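Local coordinates for RabGAP/TBC protein (Chlamydomonas reinhardtii, PDB 4P17) that probably acts as a flagellar GTPase-activating protein for Rab GTPases through an all-helical TBC domain, although its activity is not established, at residues V76-E79 / A83-K86; N93-M98 / R167-A172; E103-K108 / A140-N145; T113-T118 / D129-L134. One frame throughout, in Å; residues are numbered along the deposited sequence.

The four contacts join neighbouring parts of one all-helical TBC domain. Contacts 1 and 2 have centres 13 Å apart and touch where Met78 SD lies 3.5 Å from Ala171 O. Contact 2 closes a long loop of chain, and contacts 3 and 4 are nested inside it. Contacts 2 and 3, also 13 Å apart between centres, meet through Tyr95 on Ala140 and a probable hydrogen bond between Tyr94 OH and His144 ND1. Contacts 3 and 4 share helix 128-144, with centres 15 Å apart. Contact 4 carries Asp114 and His117, which fall at the Asp and Arg positions of the IxxDxxR motif that serves catalysis in canonical TBC domains.

Contact 1: V76-E79 / A83-K86; sequences VWME and ANKK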
loop_
_atom_site.group_PDB
_atom_site.type_symbol
_atom_site.label_atom_id
_atom_site.label_comp_id
_atom_site.label_asym_id
_atom_site.label_seq_id
_atom_site.Cartn_x
_atom_site.Cartn_y
_atom_site.Cartn_z
ATOM N N VAL A 76 -12.905 6.325 5.270
ATOM C CA VAL A 76 -11.850 7.328 5.240
ATOM C C VAL A 76 -11.076 7.348 3.926
ATOM O O VAL A 76 -10.807 8.405 3.392
ATOM C CB VAL A 76 -10.854 7.097 6.389
ATOM C CG1 VAL A 76 -9.747 8.128 6.368
ATOM C CG2 VAL A 76 -11.577 7.115 7.732
ATOM N N TRP A 77 -10.647 6.186 3.439
ATOM C CA TRP A 77 -9.870 6.168 2.213
ATOM C C TRP A 77 -10.610 6.759 1.041
ATOM O O TRP A 77 -10.033 7.462 0.238
ATOM C CB TRP A 77 -9.483 4.767 1.831
ATOM C CG TRP A 77 -8.436 4.164 2.667
ATOM C CD1 TRP A 77 -7.796 4.731 3.744
ATOM C CD2 TRP A 77 -7.886 2.853 2.514
ATOM N NE1 TRP A 77 -6.891 3.833 4.277
ATOM C CE2 TRP A 77 -6.943 2.673 3.541
ATOM C CE3 TRP A 77 -8.136 1.797 1.640
ATOM C CZ2 TRP A 77 -6.211 1.494 3.677
ATOM C CZ3 TRP A 77 -7.418 0.627 1.782
ATOM C CH2 TRP A 77 -6.457 0.485 2.791
ATOM N N MET A 78 -11.873 6.386 0.910
ATOM C CA MET A 78 -12.646 6.795 -0.262
ATOM C C MET A 78 -12.847 8.309 -0.268
ATOM O O MET A 78 -12.879 8.932 -1.324
ATOM C CB MET A 78 -13.977 6.082 -0.315
ATOM C CG MET A 78 -13.895 4.568 -0.581
ATOM S SD MET A 78 -13.153 4.068 -2.149
ATOM C CE MET A 78 -14.391 4.642 -3.317
ATOM N N GLU A 79 -12.935 8.902 0.913
ATOM C CA GLU A 79 -13.034 10.364 1.012
ATOM C C GLU A 79 -11.675 11.084 0.878
ATOM O O GLU A 79 -11.497 11.947 0.014
ATOM C CB GLU A 79 -13.686 10.749 2.347
ATOM C CG GLU A 79 -13.838 12.259 2.569
ATOM C CD GLU A 79 -14.776 12.906 1.577
ATOM O OE1 GLU A 79 -15.519 12.173 0.885
ATOM O OE2 GLU A 79 -14.764 14.150 1.479
ATOM N N ALA A 83 -11.521 9.620 -4.180
ATOM C CA ALA A 83 -12.281 8.660 -4.988
ATOM C C ALA A 83 -13.793 8.917 -4.957
ATOM O O ALA A 83 -14.481 8.632 -5.958
ATOM C CB ALA A 83 -11.998 7.240 -4.540
ATOM N N ASN A 84 -14.314 9.429 -3.840
ATOM C CA ASN A 84 -15.761 9.718 -3.738
ATOM C C ASN A 84 -16.149 10.803 -4.726
ATOM O O ASN A 84 -17.182 10.712 -5.385
ATOM C CB ASN A 84 -16.157 10.147 -2.331
ATOM C CG ASN A 84 -16.314 8.974 -1.367
ATOM O OD1 ASN A 84 -16.607 7.863 -1.770
ATOM N ND2 ASN A 84 -16.083 9.232 -0.070
ATOM N N LYS A 85 -15.292 11.810 -4.824
ATOM C CA LYS A 85 -15.508 12.931 -5.726
ATOM C C LYS A 85 -15.412 12.477 -7.172
ATOM O O LYS A 85 -16.164 12.944 -8.013
ATOM C CB LYS A 85 -14.489 14.039 -5.487
ATOM C CG LYS A 85 -14.561 14.706 -4.123
ATOM C CD LYS A 85 -13.405 15.697 -3.909
ATOM C CE LYS A 85 -12.045 15.006 -3.754
ATOM N NZ LYS A 85 -10.897 15.874 -4.170
ATOM N N LYS A 86 -14.502 11.554 -7.467
ATOM C CA LYS A 86 -14.387 11.060 -8.839
ATOM C C LYS A 86 -15.594 10.228 -9.187
ATOM O O LYS A 86 -16.154 10.388 -10.277
ATOM C CB LYS A 86 -13.110 10.236 -9.042
ATOM C CG LYS A 86 -11.854 11.006 -8.746
ATOM C CD LYS A 86 -10.663 10.111 -8.733
ATOM C CE LYS A 86 -10.261 9.730 -10.153
ATOM N NZ LYS A 86 -9.729 10.874 -10.931
HETATM O O HOH W 1 -13.606 12.196 -2.187
#
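Ala83 meets Met78 with its methyl group. Ala83 CB lies 3.7 Å from Met78 CE, and SD is a little farther away. The Met78 chain is bent at both chi2 and chi3, which folds its methyl group back over Ala83. The same side chain also rests on Ala171, so it sits between helix 83-88 and helix 169-183.

Asn84 carries the polar part of the contact. Its backbone N donates to Met78 O at 2.9 Å, a bond that reaches six residues back across the break between helix 73-80 and helix 83-88. The side chain turns back over the end of the first helix, and Asn84 OD1 comes 3.5 Å from Met78 CB. On the other branch, Asn84 ND2 donates to Glu79 OE1 at 3.1 Å. This bond is nearly straight (175°) and lies in the amide plane. It uses the anti lone pair of OE1. The carboxylate and amide planes are 38° apart. Glu79 reaches this position because its chain bends at chi2 (64°).

Lys85 joins through its backbone. Its N donates to a water at 3.2 Å, and this water probably donates in turn to Glu79 O. Beyond it, Lys86 forms salt bridges with Glu181 and Asp182 of helix 169-183.

These bonds would help to hold the turn between two short helices of the TBC domain. At the end of the first helix, Met78 O gains a direct donor from the start of the second, and Glu79 O is linked to it probably through the water. The Asn84 amide probably restrains the exposed Glu79 carboxylate.

Contact 2: N93-M98 / R167-A172; sequences NYYSIM and RNEEAA
Tyr95 and Glu170 lie alongside each other and run in opposite directions. The tyrosine reaches from helix 94-102 toward helix 169-183, and the glutamate reaches back. Glu170 CA sits over one face of the Tyr95 ring, 4.2 Å from the centroid and 13° off the normal, a CH-pi contact. Glu170 CB follows at 3.9 Å from Tyr95 CD2. Glu170 CG is anti to the backbone N (chi1 173°), and the rest of the chain is extended. This lays the carboxylate back along the tyrosine, with Glu170 CD 3.9 Å from Tyr95 CB. Ring and carboxylate planes are only 26° apart. The far end of the glutamate is held by Trp174, whose NE1 bonds to OE2.

Both residues belong to the helical bundle of the TBC domain. Tyr95 fills the junction of three helices, since its ring also meets Phe173 of helix 169-183 and Val137 and Ala140 of helix 128-144.

Glu169 crosses the tyrosine at about a right angle. Glu169 CB is 3.7 Å from Tyr95 OH. Glu169 OE1 is 3.5 Å from Tyr95 OH, too loosely placed to count as a hydrogen bond. The carboxylate is instead bound by a salt bridge to Arg136. Just before it, Asn168 is the N-cap of helix 169-183. Asn168 OD1 accepts from Ala171 N at 3.0 Å, with the donor well above the carbonyl plane.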
loop_
_atom_site.group_PDB
_atom_site.type_symbol
_atom_site.label_atom_id
_atom_site.label_comp_id
_atom_site.label_asym_id
_atom_site.label_seq_id
_atom_site.Cartn_x
_atom_site.Cartn_y
_atom_site.Cartn_z
ATOM N N ASN A 93 -23.877 4.245 -13.450
ATOM C CA ASN A 93 -23.689 2.959 -14.122
ATOM C C ASN A 93 -22.314 2.875 -14.770
ATOM O O ASN A 93 -22.050 1.956 -15.536
ATOM C CB ASN A 93 -24.771 2.732 -15.187
ATOM C CG ASN A 93 -24.694 3.729 -16.310
ATOM O OD1 ASN A 93 -24.051 4.774 -16.184
ATOM N ND2 ASN A 93 -25.356 3.419 -17.433
ATOM N N TYR A 94 -21.447 3.838 -14.461
ATOM C CA TYR A 94 -20.175 3.970 -15.168
ATOM C C TYR A 94 -19.266 2.769 -14.954
ATOM O O TYR A 94 -18.734 2.223 -15.914
ATOM C CB TYR A 94 -19.449 5.260 -14.750
ATOM C CG TYR A 94 -18.168 5.521 -15.512
ATOM C CD1 TYR A 94 -18.179 6.145 -16.753
ATOM C CD2 TYR A 94 -16.938 5.139 -14.978
ATOM C CE1 TYR A 94 -17.003 6.382 -17.446
ATOM C CE2 TYR A 94 -15.767 5.366 -15.648
ATOM C CZ TYR A 94 -15.800 5.993 -16.884
ATOM O OH TYR A 94 -14.630 6.229 -17.521
ATOM N N TYR A 95 -19.082 2.346 -13.710
ATOM C CA TYR A 95 -18.210 1.214 -13.453
ATOM C C TYR A 95 -18.714 -0.015 -14.230
ATOM O O TYR A 95 -17.949 -0.685 -14.913
ATOM C CB TYR A 95 -18.104 0.924 -11.934
ATOM C CG TYR A 95 -17.389 -0.370 -11.656
ATOM C CD1 TYR A 95 -16.040 -0.530 -11.973
ATOM C CD2 TYR A 95 -18.076 -1.465 -11.112
ATOM C CE1 TYR A 95 -15.388 -1.755 -11.747
ATOM C CE2 TYR A 95 -17.429 -2.682 -10.887
ATOM C CZ TYR A 95 -16.088 -2.811 -11.199
ATOM O OH TYR A 95 -15.454 -4.000 -10.973
ATOM N N SER A 96 -20.011 -0.285 -14.166
ATOM C CA SER A 96 -20.567 -1.459 -14.838
ATOM C C SER A 96 -20.344 -1.396 -16.354
ATOM O O SER A 96 -20.125 -2.432 -16.991
ATOM C CB SER A 96 -22.057 -1.593 -14.519
ATOM O OG SER A 96 -22.813 -0.623 -15.211
ATOM N N ILE A 97 -20.371 -0.186 -16.920
ATOM C CA ILE A 97 -20.085 -0.003 -18.348
ATOM C C ILE A 97 -18.623 -0.332 -18.616
ATOM O O ILE A 97 -18.298 -0.999 -19.586
ATOM C CB ILE A 97 -20.384 1.434 -18.831
ATOM C CG1 ILE A 97 -21.897 1.673 -18.879
ATOM C CG2 ILE A 97 -19.823 1.668 -20.236
ATOM C CD1 ILE A 97 -22.292 3.124 -18.979
ATOM N N MET A 98 -17.734 0.149 -17.749
ATOM C CA MET A 98 -16.319 -0.203 -17.839
ATOM C C MET A 98 -16.010 -1.717 -17.632
ATOM O O MET A 98 -15.146 -2.276 -18.299
ATOM C CB MET A 98 -15.548 0.649 -16.821
ATOM C CG MET A 98 -15.602 2.147 -17.097
ATOM S SD MET A 98 -14.878 2.581 -18.695
ATOM C CE MET A 98 -16.361 2.992 -19.606
ATOM N N ARG A 167 -14.531 -6.345 -0.025
ATOM C CA ARG A 167 -14.868 -6.975 -1.285
ATOM C C ARG A 167 -15.693 -6.070 -2.191
ATOM O O ARG A 167 -16.330 -6.558 -3.135
ATOM C CB ARG A 167 -15.588 -8.300 -1.072
ATOM C CG ARG A 167 -14.771 -9.241 -0.208
ATOM C CD ARG A 167 -15.453 -10.587 0.018
ATOM N NE ARG A 167 -14.636 -11.384 0.910
ATOM C CZ ARG A 167 -14.942 -12.602 1.338
ATOM N NH1 ARG A 167 -16.086 -13.171 0.973
ATOM N NH2 ARG A 167 -14.099 -13.235 2.140
ATOM N N ASN A 168 -15.646 -4.771 -1.935
ATOM C CA ASN A 168 -16.404 -3.796 -2.731
ATOM C C ASN A 168 -15.647 -3.403 -3.989
ATOM O O ASN A 168 -14.727 -2.581 -3.930
ATOM C CB ASN A 168 -16.699 -2.558 -1.897
ATOM C CG ASN A 168 -17.699 -1.644 -2.556
ATOM O OD1 ASN A 168 -17.664 -1.441 -3.773
ATOM N ND2 ASN A 168 -18.610 -1.090 -1.759
ATOM N N GLU A 169 -16.030 -3.990 -5.122
ATOM C CA GLU A 169 -15.269 -3.848 -6.357
ATOM C C GLU A 169 -15.327 -2.439 -6.922
ATOM O O GLU A 169 -14.333 -1.942 -7.436
ATOM C CB GLU A 169 -15.775 -4.824 -7.415
ATOM C CG GLU A 169 -15.898 -6.237 -6.928
ATOM C CD GLU A 169 -16.634 -7.098 -7.906
ATOM O OE1 GLU A 169 -16.713 -6.705 -9.098
ATOM O OE2 GLU A 169 -17.126 -8.160 -7.477
ATOM N N GLU A 170 -16.500 -1.808 -6.882
ATOM C CA GLU A 170 -16.595 -0.472 -7.433
ATOM C C GLU A 170 -15.774 0.491 -6.578
ATOM O O GLU A 170 -15.119 1.400 -7.102
ATOM C CB GLU A 170 -18.051 0.006 -7.531
ATOM C CG GLU A 170 -18.130 1.452 -7.950
ATOM C CD GLU A 170 -19.494 1.888 -8.447
ATOM O OE1 GLU A 170 -20.456 1.114 -8.329
ATOM O OE2 GLU A 170 -19.605 3.027 -8.934
ATOM N N ALA A 171 -15.774 0.286 -5.267
ATOM C CA ALA A 171 -14.934 1.121 -4.400
ATOM C C ALA A 171 -13.454 0.971 -4.777
ATOM O O ALA A 171 -12.696 1.929 -4.857
ATOM C CB ALA A 171 -15.146 0.751 -2.951
ATOM N N ALA A 172 -13.056 -0.254 -4.963
ATOM C CA ALA A 172 -11.676 -0.545 -5.324
ATOM C C ALA A 172 -11.321 0.096 -6.657
ATOM O O ALA A 172 -10.259 0.680 -6.809
ATOM C CB ALA A 172 -11.468 -2.047 -5.340
#

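Contact 3: E103-K108 / A140-N145; sequences EESQYK and AYSVHN
Ser105 and Ser142 meet hydroxyl to hydroxyl, joining the loop between helix 94-102 and helix 108-114 to helix 128-144 of the TBC domain. Ser105 OG donates to Ser142 OG at 2.6 Å, a short bond between two buried residues. The bond direction is set further out. Ser142 OG itself binds Gln139 O, one turn earlier in its helix, and so spends its own proton there.

Ser105 OG also accepts from Tyr107 N at 3.0 Å with an angle of 161°. This closes an ST turn, and it overlaps a type I beta turn from Ser105 to Lys108 that leads into helix 108-114. The hydroxyl is thus gripped on the loop side as well as across the contact. OG stands anti to the backbone N (chi1 172°), where it can serve both partners.

Tyr107 lies next to the serine pair. Tyr107 CD2 is 3.7 Å from Ser142 CB, and the ring meets this carbon obliquely. Gln106 CB, from the same loop, lies above one ring face, off its centre. Val143 adds a small apolar contact, its CG1 4.0 Å from Ser105 CB.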
loop_
_atom_site.group_PDB
_atom_site.type_symbol
_atom_site.label_atom_id
_atom_site.label_comp_id
_atom_site.label_asym_id
_atom_site.label_seq_id
_atom_site.Cartn_x
_atom_site.Cartn_y
_atom_site.Cartn_z
ATOM N N GLU A 103 -14.266 -6.524 -20.744
ATOM C CA GLU A 103 -14.358 -7.903 -21.188
ATOM C C GLU A 103 -13.547 -8.116 -22.451
ATOM O O GLU A 103 -13.157 -9.238 -22.751
ATOM C CB GLU A 103 -15.816 -8.298 -21.439
ATOM C CG GLU A 103 -16.641 -8.491 -20.183
ATOM C CD GLU A 103 -18.078 -8.885 -20.491
ATOM O OE1 GLU A 103 -18.381 -9.136 -21.679
ATOM O OE2 GLU A 103 -18.907 -8.932 -19.554
ATOM N N GLU A 104 -13.293 -7.034 -23.184
ATOM C CA GLU A 104 -12.469 -7.095 -24.387
ATOM C C GLU A 104 -11.209 -6.267 -24.217
ATOM O O GLU A 104 -10.665 -5.756 -25.197
ATOM C CB GLU A 104 -13.239 -6.589 -25.613
ATOM N N SER A 105 -10.754 -6.093 -22.978
ATOM C CA SER A 105 -9.487 -5.398 -22.772
ATOM C C SER A 105 -8.348 -6.170 -23.410
ATOM O O SER A 105 -8.331 -7.402 -23.350
ATOM C CB SER A 105 -9.186 -5.201 -21.290
ATOM O OG SER A 105 -7.876 -4.692 -21.117
ATOM N N GLN A 106 -7.402 -5.437 -24.008
ATOM C CA GLN A 106 -6.160 -6.018 -24.521
ATOM C C GLN A 106 -5.390 -6.744 -23.433
ATOM O O GLN A 106 -4.550 -7.597 -23.728
ATOM C CB GLN A 106 -5.253 -4.929 -25.114
ATOM C CG GLN A 106 -5.750 -4.320 -26.405
ATOM C CD GLN A 106 -5.424 -2.839 -26.529
ATOM O OE1 GLN A 106 -4.639 -2.289 -25.754
ATOM N NE2 GLN A 106 -6.035 -2.187 -27.507
ATOM N N TYR A 107 -5.687 -6.391 -22.178
ATOM C CA TYR A 107 -4.930 -6.847 -21.012
ATOM C C TYR A 107 -5.564 -7.993 -20.240
ATOM O O TYR A 107 -5.007 -8.438 -19.229
ATOM C CB TYR A 107 -4.735 -5.676 -20.055
ATOM C CG TYR A 107 -4.133 -4.477 -20.745
ATOM C CD1 TYR A 107 -2.768 -4.394 -20.974
ATOM C CD2 TYR A 107 -4.938 -3.424 -21.162
ATOM C CE1 TYR A 107 -2.218 -3.295 -21.595
ATOM C CE2 TYR A 107 -4.397 -2.319 -21.788
ATOM C CZ TYR A 107 -3.039 -2.264 -22.005
ATOM O OH TYR A 107 -2.513 -1.158 -22.620
ATOM N N LYS A 108 -6.733 -8.448 -20.702
ATOM C CA LYS A 108 -7.537 -9.432 -19.983
ATOM C C LYS A 108 -6.734 -10.678 -19.614
ATOM O O LYS A 108 -6.747 -11.167 -18.463
ATOM C CB LYS A 108 -8.757 -9.841 -20.843
ATOM N N ALA A 140 -11.701 -3.421 -16.032
ATOM C CA ALA A 140 -12.459 -2.176 -16.048
ATOM C C ALA A 140 -11.513 -0.988 -16.071
ATOM O O ALA A 140 -11.668 -0.055 -16.869
ATOM C CB ALA A 140 -13.382 -2.089 -14.839
ATOM N N TYR A 141 -10.519 -1.004 -15.188
ATOM C CA TYR A 141 -9.643 0.146 -15.111
ATOM C C TYR A 141 -8.823 0.290 -16.407
ATOM O O TYR A 141 -8.587 1.411 -16.873
ATOM C CB TYR A 141 -8.706 0.064 -13.894
ATOM C CG TYR A 141 -8.085 1.414 -13.694
ATOM C CD1 TYR A 141 -8.819 2.448 -13.143
ATOM C CD2 TYR A 141 -6.796 1.676 -14.139
ATOM C CE1 TYR A 141 -8.263 3.713 -13.019
ATOM C CE2 TYR A 141 -6.244 2.947 -14.025
ATOM C CZ TYR A 141 -6.984 3.939 -13.469
ATOM O OH TYR A 141 -6.447 5.195 -13.364
ATOM N N SER A 142 -8.467 -0.844 -17.008
ATOM C CA SER A 142 -7.588 -0.872 -18.184
ATOM C C SER A 142 -8.206 -0.238 -19.428
ATOM O O SER A 142 -7.486 0.269 -20.307
ATOM C CB SER A 142 -7.184 -2.319 -18.495
ATOM O OG SER A 142 -8.225 -3.002 -19.162
ATOM N N VAL A 143 -9.534 -0.278 -19.510
ATOM C CA VAL A 143 -10.267 0.411 -20.571
ATOM C C VAL A 143 -10.657 1.835 -20.161
ATOM O O VAL A 143 -10.757 2.717 -21.010
ATOM C CB VAL A 143 -11.526 -0.378 -20.995
ATOM C CG1 VAL A 143 -11.100 -1.740 -21.574
ATOM C CG2 VAL A 143 -12.502 -0.565 -19.831
ATOM N N HIS A 144 -10.844 2.069 -18.870
ATOM C CA HIS A 144 -11.151 3.412 -18.374
ATOM C C HIS A 144 -9.998 4.384 -18.615
ATOM O O HIS A 144 -10.204 5.537 -18.963
ATOM C CB HIS A 144 -11.478 3.317 -16.903
ATOM C CG HIS A 144 -11.265 4.563 -16.145
ATOM N ND1 HIS A 144 -12.133 5.630 -16.192
ATOM C CD2 HIS A 144 -10.289 4.902 -15.275
ATOM C CE1 HIS A 144 -11.684 6.580 -15.389
ATOM N NE2 HIS A 144 -10.577 6.154 -14.814
ATOM N N ASN A 145 -8.787 3.889 -18.391
ATOM C CA ASN A 145 -7.548 4.633 -18.534
ATOM C C ASN A 145 -6.662 3.846 -19.458
ATOM O O ASN A 145 -5.833 3.044 -19.052
ATOM C CB ASN A 145 -6.901 4.831 -17.165
ATOM C CG ASN A 145 -5.687 5.725 -17.220
ATOM O OD1 ASN A 145 -5.128 5.968 -18.285
ATOM N ND2 ASN A 145 -5.263 6.198 -16.069
#

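Contact 4: T113-T118 / D129-L134; sequences TDSTHT and DGRAAL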
loop_
_atom_site.group_PDB
_atom_site.type_symbol
_atom_site.label_atom_id
_atom_site.label_comp_id
_atom_site.label_asym_id
_atom_site.label_seq_id
_atom_site.Cartn_x
_atom_site.Cartn_y
_atom_site.Cartn_z
ATOM N N THR A 113 -3.404 -14.197 -16.117
ATOM C CA THR A 113 -2.164 -14.921 -15.855
ATOM C C THR A 113 -1.423 -14.368 -14.630
ATOM O O THR A 113 -0.895 -15.131 -13.810
ATOM C CB THR A 113 -1.258 -14.890 -17.110
ATOM O OG1 THR A 113 -1.941 -15.530 -18.179
ATOM C CG2 THR A 113 0.070 -15.596 -16.861
ATOM N N ASP A 114 -1.370 -13.052 -14.482
ATOM C CA ASP A 114 -0.705 -12.494 -13.297
ATOM C C ASP A 114 -1.365 -13.008 -11.990
ATOM O O ASP A 114 -0.751 -12.983 -10.937
ATOM C CB ASP A 114 -0.701 -10.958 -13.367
ATOM C CG ASP A 114 0.226 -10.397 -14.480
ATOM O OD1 ASP A 114 0.863 -11.164 -15.270
ATOM O OD2 ASP A 114 0.301 -9.159 -14.600
ATOM N N SER A 115 -2.588 -13.532 -12.069
ATOM C CA SER A 115 -3.248 -14.147 -10.903
ATOM C C SER A 115 -2.918 -15.629 -10.652
ATOM O O SER A 115 -3.396 -16.217 -9.681
ATOM C CB SER A 115 -4.759 -13.993 -11.049
ATOM O OG SER A 115 -5.146 -12.642 -10.850
ATOM N N THR A 116 -2.117 -16.249 -11.493
ATOM C CA THR A 116 -1.742 -17.613 -11.232
ATOM C C THR A 116 -0.525 -17.657 -10.302
ATOM O O THR A 116 -0.020 -18.730 -9.993
ATOM C CB THR A 116 -1.458 -18.362 -12.521
ATOM O OG1 THR A 116 -0.303 -17.801 -13.154
ATOM C CG2 THR A 116 -2.692 -18.273 -13.454
ATOM N N HIS A 117 -0.052 -16.509 -9.826
ATOM C CA HIS A 117 1.042 -16.566 -8.848
ATOM C C HIS A 117 0.978 -15.478 -7.765
ATOM O O HIS A 117 1.803 -15.449 -6.836
ATOM C CB HIS A 117 2.404 -16.556 -9.586
ATOM C CG HIS A 117 2.573 -15.459 -10.586
ATOM N ND1 HIS A 117 2.265 -15.615 -11.920
ATOM C CD2 HIS A 117 3.081 -14.210 -10.458
ATOM C CE1 HIS A 117 2.549 -14.498 -12.568
ATOM N NE2 HIS A 117 3.044 -13.630 -11.705
ATOM N N THR A 118 -0.025 -14.615 -7.851
ATOM C CA THR A 118 -0.323 -13.706 -6.753
ATOM C C THR A 118 -1.278 -14.392 -5.768
ATOM O O THR A 118 -1.954 -15.355 -6.135
ATOM C CB THR A 118 -0.962 -12.412 -7.253
ATOM O OG1 THR A 118 -2.128 -12.740 -7.999
ATOM C CG2 THR A 118 0.001 -11.626 -8.149
ATOM N N ASP A 129 -14.404 -16.646 -7.126
ATOM C CA ASP A 129 -15.059 -15.347 -7.012
ATOM C C ASP A 129 -14.055 -14.231 -6.780
ATOM O O ASP A 129 -14.228 -13.134 -7.295
ATOM C CB ASP A 129 -16.070 -15.323 -5.858
ATOM C CG ASP A 129 -17.437 -15.897 -6.235
ATOM O OD1 ASP A 129 -17.613 -16.355 -7.384
ATOM O OD2 ASP A 129 -18.326 -15.909 -5.343
ATOM N N GLY A 130 -13.044 -14.491 -5.954
ATOM C CA GLY A 130 -12.013 -13.486 -5.698
ATOM C C GLY A 130 -11.151 -13.162 -6.919
ATOM O O GLY A 130 -10.845 -11.997 -7.200
ATOM N N ARG A 131 -10.733 -14.191 -7.639
ATOM C CA ARG A 131 -10.044 -14.009 -8.910
ATOM C C ARG A 131 -10.922 -13.222 -9.897
ATOM O O ARG A 131 -10.449 -12.327 -10.595
ATOM C CB ARG A 131 -9.666 -15.362 -9.507
ATOM C CG ARG A 131 -8.714 -16.175 -8.664
ATOM C CD ARG A 131 -7.353 -15.512 -8.538
ATOM N NE ARG A 131 -6.443 -16.350 -7.766
ATOM C CZ ARG A 131 -5.409 -15.910 -7.070
ATOM N NH1 ARG A 131 -5.109 -14.618 -7.046
ATOM N NH2 ARG A 131 -4.675 -16.787 -6.402
ATOM N N ALA A 132 -12.214 -13.536 -9.932
ATOM C CA ALA A 132 -13.093 -12.899 -10.933
ATOM C C ALA A 132 -13.309 -11.451 -10.592
ATOM O O ALA A 132 -13.274 -10.592 -11.462
ATOM C CB ALA A 132 -14.407 -13.613 -11.049
ATOM N N ALA A 133 -13.482 -11.177 -9.308
ATOM C CA ALA A 133 -13.640 -9.806 -8.831
ATOM C C ALA A 133 -12.426 -8.959 -9.129
ATOM O O ALA A 133 -12.527 -7.854 -9.638
ATOM C CB ALA A 133 -13.913 -9.815 -7.332
ATOM N N LEU A 134 -11.256 -9.514 -8.860
ATOM C CA LEU A 134 -10.021 -8.789 -9.066
ATOM C C LEU A 134 -9.831 -8.523 -10.553
ATOM O O LEU A 134 -9.412 -7.446 -10.980
ATOM C CB LEU A 134 -8.882 -9.594 -8.466
ATOM C CG LEU A 134 -7.478 -9.004 -8.526
ATOM C CD1 LEU A 134 -6.786 -9.152 -7.189
ATOM C CD2 LEU A 134 -6.733 -9.720 -9.580
HETATM O O HOH W 2 -7.876 -12.878 -11.220
#
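Arg131 reaches from helix 128-144 to Ser115 and Thr118, in the loop after helix 108-114. The end of helix 108-114 and the loop after it follow the IxxDxxR pattern of TBC domains: Asp114 falls at the Asp position, and His117 stands where canonical members carry the catalytic arginine. Arg131, from another helix, binds the backbone of that loop.

Its chain leaves CB, bends at chi2 (-65°) and then runs out toward the loop. Arg131 CD passes Ser115 CB at 3.9 Å. Next, Arg131 NE comes 3.6 Å from Ser115 O. Arg131 CZ lies closer still to Ser115 O, at 3.3 Å. This oxygen sits over the centre of one guanidinium face, where its partial negative charge probably favours the cation.

Thr118 O comes in at the edge instead. Arg131 NH2 donates to Thr118 O at 3.1 Å, with the oxygen tilted 23° from the guanidinium plane. NH1 adds a weak bond to the same oxygen. NH2 also bonds Phe119 O, its stronger partner, so the tip holds successive carbonyls of the loop.

Thr118 OG1 and Ser115 OG also have a common neighbour in Asn155 of helix 153-164; the serine's bond there is weak. Leu134 CD2 packs 3.6 Å from Ser115 OG. A water bridges the segments, 2.8 Å from Ser115 OG and donating to Arg131 O at 2.7 Å.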